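Superantigen-like protein SSL10 (Staphylococcus aureus subsp. aureus, PDB 6LWT) probably binds the Fc region of human IgG, interfering with C1q binding and classical complement activation, and inhibits plasma clotting through prothrombin. Local coordinates at residues Thr26-Asn31 and Asp137-Lys142; Ile126-Glu129 and Lys134-Asp137. One frame throughout, in Å; residues are numbered along the deposited sequence.

Contact 1. Residues Thr26-Asn31 and Asp137-Lys142; sequences TMEMKN and DYKLRK
The phenol ring of Tyr138 meets Thr26 across the contact, the methyl CG2 of Thr26 lying obliquely against the hydroxyl-bearing end of the ring. CG2 is 3.3 Å from Tyr138 CZ and 3.4 Å from Tyr138 CE1, and it also reaches Tyr138 OH. The two side chains approach from opposite directions: Tyr138 CG lies anti to its backbone N (chi1 -168°), which carries the ring off the helix toward the strand. Tyr22, from helix 14-22, also packs against this ring, with the planes at about 45°. A second flat group, the guanidinium of Arg141, takes Asp137 OD1 at its edge, nearly in its plane. NE and NH1 both grip this one oxygen, with Arg141 NE at 2.8 Å from Asp137 OD1, in a side-on pairing one turn apart along the helix; Asp137 OD2 turns to Tyr22 OH.

Strand 26-30 belongs to the OB-fold domain and helix 133-148 to the beta-grasp domain, so this contact joins the two domains of the staphylococcal toxin fold. Its polar half is a salt bridge between Lys139 NZ and Glu28 OE1, 2.7 Å apart. Both chains are extended beyond CG and cross at about a right angle, and the ammonium comes from above the carboxylate, 52° out of its plane. The same Lys139 NZ also pairs with Glu135 OE2, so one ammonium is shared by two carboxylates from different domains. Strand 71-76 of the OB-fold domain touches both partners, Phe74 meeting Glu28 and Val76 meeting Tyr138.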
loop_
_atom_site.group_PDB
_atom_site.type_symbol
_atom_site.label_atom_id
_atom_site.label_comp_id
_atom_site.label_asym_id
_atom_site.label_seq_id
_atom_site.Cartn_x
_atom_site.Cartn_y
_atom_site.Cartn_z
ATOM N N THR A 26 7.017 -7.493 -4.814
ATOM C CA THR A 26 6.180 -6.405 -5.317
ATOM C C THR A 26 6.665 -5.954 -6.678
ATOM O O THR A 26 7.846 -6.074 -6.985
ATOM C CB THR A 26 6.191 -5.158 -4.397
ATOM O OG1 THR A 26 7.483 -4.534 -4.409
ATOM C CG2 THR A 26 5.834 -5.526 -2.995
ATOM N N MET A 27 5.764 -5.417 -7.486
ATOM C CA MET A 27 6.130 -4.827 -8.773
ATOM C C MET A 27 5.221 -3.655 -9.042
ATOM O O MET A 27 4.016 -3.740 -8.781
ATOM C CB MET A 27 5.945 -5.829 -9.924
ATOM C CG MET A 27 6.725 -7.127 -9.820
ATOM S SD MET A 27 6.798 -7.985 -11.414
ATOM C CE MET A 27 5.152 -8.677 -11.456
ATOM N N GLU A 28 5.797 -2.563 -9.546
ATOM C CA GLU A 28 5.018 -1.444 -10.065
ATOM C C GLU A 28 4.909 -1.628 -11.558
ATOM O O GLU A 28 5.925 -1.687 -12.260
ATOM C CB GLU A 28 5.689 -0.117 -9.766
ATOM C CG GLU A 28 5.837 0.147 -8.289
ATOM C CD GLU A 28 6.244 1.570 -7.981
ATOM O OE1 GLU A 28 7.192 1.748 -7.188
ATOM O OE2 GLU A 28 5.605 2.505 -8.519
ATOM N N MET A 29 3.682 -1.748 -12.045
ATOM C CA MET A 29 3.440 -2.008 -13.458
ATOM C C MET A 29 2.612 -0.875 -14.003
ATOM O O MET A 29 1.495 -0.612 -13.538
ATOM C CB MET A 29 2.745 -3.339 -13.648
ATOM C CG MET A 29 3.601 -4.521 -13.213
ATOM S SD MET A 29 2.651 -6.032 -13.090
ATOM C CE MET A 29 1.671 -5.688 -11.662
ATOM N N LYS A 30 3.190 -0.197 -14.985
ATOM C CA LYS A 30 2.622 1.007 -15.558
ATOM C C LYS A 30 1.991 0.675 -16.926
ATOM O O LYS A 30 2.469 -0.216 -17.652
ATOM C CB LYS A 30 3.735 2.072 -15.634
ATOM C CG LYS A 30 3.521 3.188 -16.632
ATOM C CD LYS A 30 4.546 4.304 -16.468
ATOM C CE LYS A 30 4.026 5.434 -15.582
ATOM N NZ LYS A 30 4.898 6.645 -15.632
ATOM N N ASN A 31 0.902 1.366 -17.256
ATOM C CA ASN A 31 0.307 1.312 -18.598
ATOM C C ASN A 31 -0.144 -0.112 -19.012
ATOM O O ASN A 31 0.154 -0.591 -20.116
ATOM C CB ASN A 31 1.305 1.911 -19.609
ATOM C CG ASN A 31 0.640 2.388 -20.884
ATOM O OD1 ASN A 31 -0.344 3.131 -20.845
ATOM N ND2 ASN A 31 1.188 1.989 -22.023
ATOM N N ASP A 137 0.523 2.319 2.178
ATOM C CA ASP A 137 0.676 1.432 3.331
ATOM C C ASP A 137 1.924 0.565 3.199
ATOM O O ASP A 137 2.784 0.559 4.090
ATOM C CB ASP A 137 -0.564 0.554 3.490
ATOM C CG ASP A 137 -0.399 -0.529 4.537
ATOM O OD1 ASP A 137 -0.354 -0.210 5.752
ATOM O OD2 ASP A 137 -0.331 -1.722 4.146
ATOM N N TYR A 138 2.017 -0.145 2.088
ATOM C CA TYR A 138 3.134 -1.058 1.861
ATOM C C TYR A 138 4.489 -0.361 1.898
ATOM O O TYR A 138 5.401 -0.810 2.596
ATOM C CB TYR A 138 2.985 -1.802 0.538
ATOM C CG TYR A 138 3.954 -2.958 0.421
ATOM C CD1 TYR A 138 5.278 -2.757 0.016
ATOM C CD2 TYR A 138 3.552 -4.251 0.733
ATOM C CE1 TYR A 138 6.162 -3.817 -0.071
ATOM C CE2 TYR A 138 4.432 -5.318 0.649
ATOM C CZ TYR A 138 5.719 -5.099 0.243
ATOM O OH TYR A 138 6.576 -6.170 0.161
ATOM N N LYS A 139 4.625 0.712 1.133
ATOM C CA LYS A 139 5.904 1.384 1.041
ATOM C C LYS A 139 6.290 2.074 2.354
ATOM O O LYS A 139 7.468 2.104 2.691
ATOM C CB LYS A 139 5.924 2.381 -0.097
ATOM C CG LYS A 139 5.983 1.701 -1.445
ATOM C CD LYS A 139 6.062 2.727 -2.548
ATOM C CE LYS A 139 6.429 2.050 -3.852
ATOM N NZ LYS A 139 6.580 3.062 -4.921
ATOM N N LEU A 140 5.308 2.626 3.069
ATOM C CA LEU A 140 5.577 3.179 4.398
ATOM C C LEU A 140 6.079 2.082 5.357
ATOM O O LEU A 140 7.061 2.296 6.083
ATOM C CB LEU A 140 4.358 3.898 4.970
ATOM C CG LEU A 140 4.098 5.296 4.391
ATOM C CD1 LEU A 140 2.721 5.815 4.789
ATOM C CD2 LEU A 140 5.202 6.254 4.837
ATOM N N ARG A 141 5.451 0.907 5.343
ATOM C CA ARG A 141 5.914 -0.155 6.229
ATOM C C ARG A 141 7.291 -0.663 5.864
ATOM O O ARG A 141 8.123 -0.871 6.756
ATOM C CB ARG A 141 4.919 -1.304 6.340
ATOM C CG ARG A 141 3.605 -0.829 6.920
ATOM C CD ARG A 141 2.776 -1.978 7.448
ATOM N NE ARG A 141 1.328 -1.685 7.416
ATOM C CZ ARG A 141 0.417 -2.286 8.178
ATOM N NH1 ARG A 141 -0.861 -1.975 8.015
ATOM N NH2 ARG A 141 0.759 -3.211 9.083
ATOM N N LYS A 142 7.551 -0.826 4.576
ATOM C CA LYS A 142 8.887 -1.239 4.125
ATOM C C LYS A 142 9.963 -0.249 4.552
ATOM O O LYS A 142 11.046 -0.657 5.018
ATOM C CB LYS A 142 8.925 -1.434 2.614
ATOM C CG LYS A 142 10.185 -2.149 2.126
ATOM C CD LYS A 142 10.130 -2.384 0.622
ATOM C CE LYS A 142 10.466 -1.110 -0.138
ATOM N NZ LYS A 142 10.710 -1.350 -1.591
#

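Contact 2. Residues Ile126-Glu129 and Lys134-Asp137; sequences IKKE and KELD
Within the beta-grasp domain, the loop that follows strand 120-123 passes beside the first turn of helix 133-148, the long helix that packs against the domain's sheet. Residues Ile126-Glu129 of this loop are separated from Lys134-Asp137 by little more than the short strand 130-132, and the chain doubles back to bring the two segments together through one ion pair and one apolar touch, all four side chains being buried.

The charged pair is Lys128 with Glu135, whose side chains come from opposite directions. Glu135 CG stands anti to its backbone N (chi1 -177°) and the chain runs straight out from the helix toward the loop, whereas a bend at chi3 (149°) in Lys128 brings its ammonium to the carboxylate. The ammonium approaches Glu135 OE1 by its syn lone pair, on the side of the other oxygen, and Lys128 NZ lies 2.6 Å from Glu135 OE1. Glu135 OE2 is farther, 3.3 Å from Lys128 NZ. Lys128 NZ has a second carboxylate in Asp72 OD2, from the OB-fold domain. With Lys139 at its other oxygen, the buried glutamate is shared by two lysines, an arrangement that would probably stabilise its ionised form.

At the helix start, the backbone N of Glu135 hydrogen-bonds to Thr132 OG1. The apolar part lies on another side of the helix, where Ile126 and Leu136 cross at about a right angle; both also touch Ile131 and Ile192, the latter from strand 192-198 of the sheet. Between the two segments, Ile126 and Leu136 meet through their delta methyls, with Ile126 CD1 4.1 Å from Leu136 CD1.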
loop_
_atom_site.group_PDB
_atom_site.type_symbol
_atom_site.label_atom_id
_atom_site.label_comp_id
_atom_site.label_asym_id
_atom_site.label_seq_id
_atom_site.Cartn_x
_atom_site.Cartn_y
_atom_site.Cartn_z
ATOM N N ILE A 126 6.659 11.046 -2.920
ATOM C CA ILE A 126 5.711 10.285 -3.714
ATOM C C ILE A 126 5.722 10.860 -5.138
ATOM O O ILE A 126 5.365 12.035 -5.334
ATOM C CB ILE A 126 4.301 10.386 -3.120
ATOM C CG1 ILE A 126 4.291 9.797 -1.705
ATOM C CG2 ILE A 126 3.313 9.642 -3.997
ATOM C CD1 ILE A 126 3.033 10.063 -0.941
ATOM N N LYS A 127 6.099 10.028 -6.111
ATOM C CA LYS A 127 6.305 10.480 -7.508
ATOM C C LYS A 127 4.986 10.539 -8.294
ATOM O O LYS A 127 4.808 11.408 -9.146
ATOM C CB LYS A 127 7.288 9.588 -8.292
ATOM C CG LYS A 127 8.435 8.938 -7.534
ATOM C CD LYS A 127 9.450 9.917 -6.969
ATOM C CE LYS A 127 10.171 9.292 -5.783
ATOM N NZ LYS A 127 11.481 9.934 -5.519
ATOM N N LYS A 128 4.065 9.628 -7.996
ATOM C CA LYS A 128 2.794 9.545 -8.718
ATOM C C LYS A 128 1.807 10.642 -8.321
ATOM O O LYS A 128 1.784 11.091 -7.183
ATOM C CB LYS A 128 2.135 8.192 -8.460
ATOM C CG LYS A 128 2.951 6.980 -8.856
ATOM C CD LYS A 128 2.380 5.718 -8.225
ATOM C CE LYS A 128 2.633 4.540 -9.141
ATOM N NZ LYS A 128 2.279 3.247 -8.527
ATOM N N GLU A 129 0.963 11.036 -9.264
ATOM C CA GLU A 129 -0.150 11.946 -8.997
ATOM C C GLU A 129 -1.198 11.319 -8.083
ATOM O O GLU A 129 -1.842 12.024 -7.303
ATOM C CB GLU A 129 -0.834 12.359 -10.310
ATOM C CG GLU A 129 -2.121 13.157 -10.132
ATOM C CD GLU A 129 -2.698 13.687 -11.439
ATOM O OE1 GLU A 129 -1.927 14.259 -12.247
ATOM O OE2 GLU A 129 -3.929 13.548 -11.644
ATOM N N LYS A 134 -3.203 1.041 -0.532
ATOM C CA LYS A 134 -2.387 -0.165 -0.574
ATOM C C LYS A 134 -0.888 0.114 -0.758
ATOM O O LYS A 134 -0.051 -0.401 -0.007
ATOM C CB LYS A 134 -2.863 -1.047 -1.728
ATOM C CG LYS A 134 -2.069 -2.315 -1.885
ATOM C CD LYS A 134 -2.321 -2.952 -3.246
ATOM C CE LYS A 134 -1.674 -4.309 -3.319
ATOM N NZ LYS A 134 -2.224 -5.254 -2.322
ATOM N N GLU A 135 -0.563 0.904 -1.782
ATOM C CA GLU A 135 0.837 1.194 -2.111
ATOM C C GLU A 135 1.483 2.064 -1.038
ATOM O O GLU A 135 2.640 1.845 -0.666
ATOM C CB GLU A 135 0.932 1.890 -3.478
ATOM C CG GLU A 135 2.367 2.143 -3.911
ATOM C CD GLU A 135 2.517 2.755 -5.297
ATOM O OE1 GLU A 135 1.591 2.675 -6.130
ATOM O OE2 GLU A 135 3.605 3.303 -5.560
ATOM N N LEU A 136 0.730 3.038 -0.536
ATOM C CA LEU A 136 1.238 3.923 0.503
ATOM C C LEU A 136 1.491 3.142 1.792
ATOM O O LEU A 136 2.567 3.232 2.376
ATOM C CB LEU A 136 0.290 5.098 0.733
ATOM C CG LEU A 136 0.829 6.225 1.628
ATOM C CD1 LEU A 136 2.232 6.677 1.244
ATOM C CD2 LEU A 136 -0.147 7.382 1.579
ATOM N N ASP A 137 0.523 2.319 2.178
ATOM C CA ASP A 137 0.676 1.432 3.331
ATOM C C ASP A 137 1.924 0.565 3.199
ATOM O O ASP A 137 2.784 0.559 4.090
ATOM C CB ASP A 137 -0.564 0.554 3.490
ATOM C CG ASP A 137 -0.399 -0.529 4.537
ATOM O OD1 ASP A 137 -0.354 -0.210 5.752
ATOM O OD2 ASP A 137 -0.331 -1.722 4.146
#

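How the contacts relate
Both contacts use helix 133-148, and their centres are 7 Å apart. Contact 2 is wholly buried and internal to the beta-grasp domain, joining a loop to the helix start with a salt bridge and a small aliphatic touch. Contact 1 spans the two domains and is only partly buried: its ion pair involves an exposed glutamate, and its apolar share is a methyl against an aromatic ring. The charged pairs are neighbours in one network. Glu28 OE2 is 3.4 Å from Lys128 NZ, a long, weak ion pair, and 3.7 Å from Glu135 OE2, a proximity of like charges probably offset by Lys128 and Lys139.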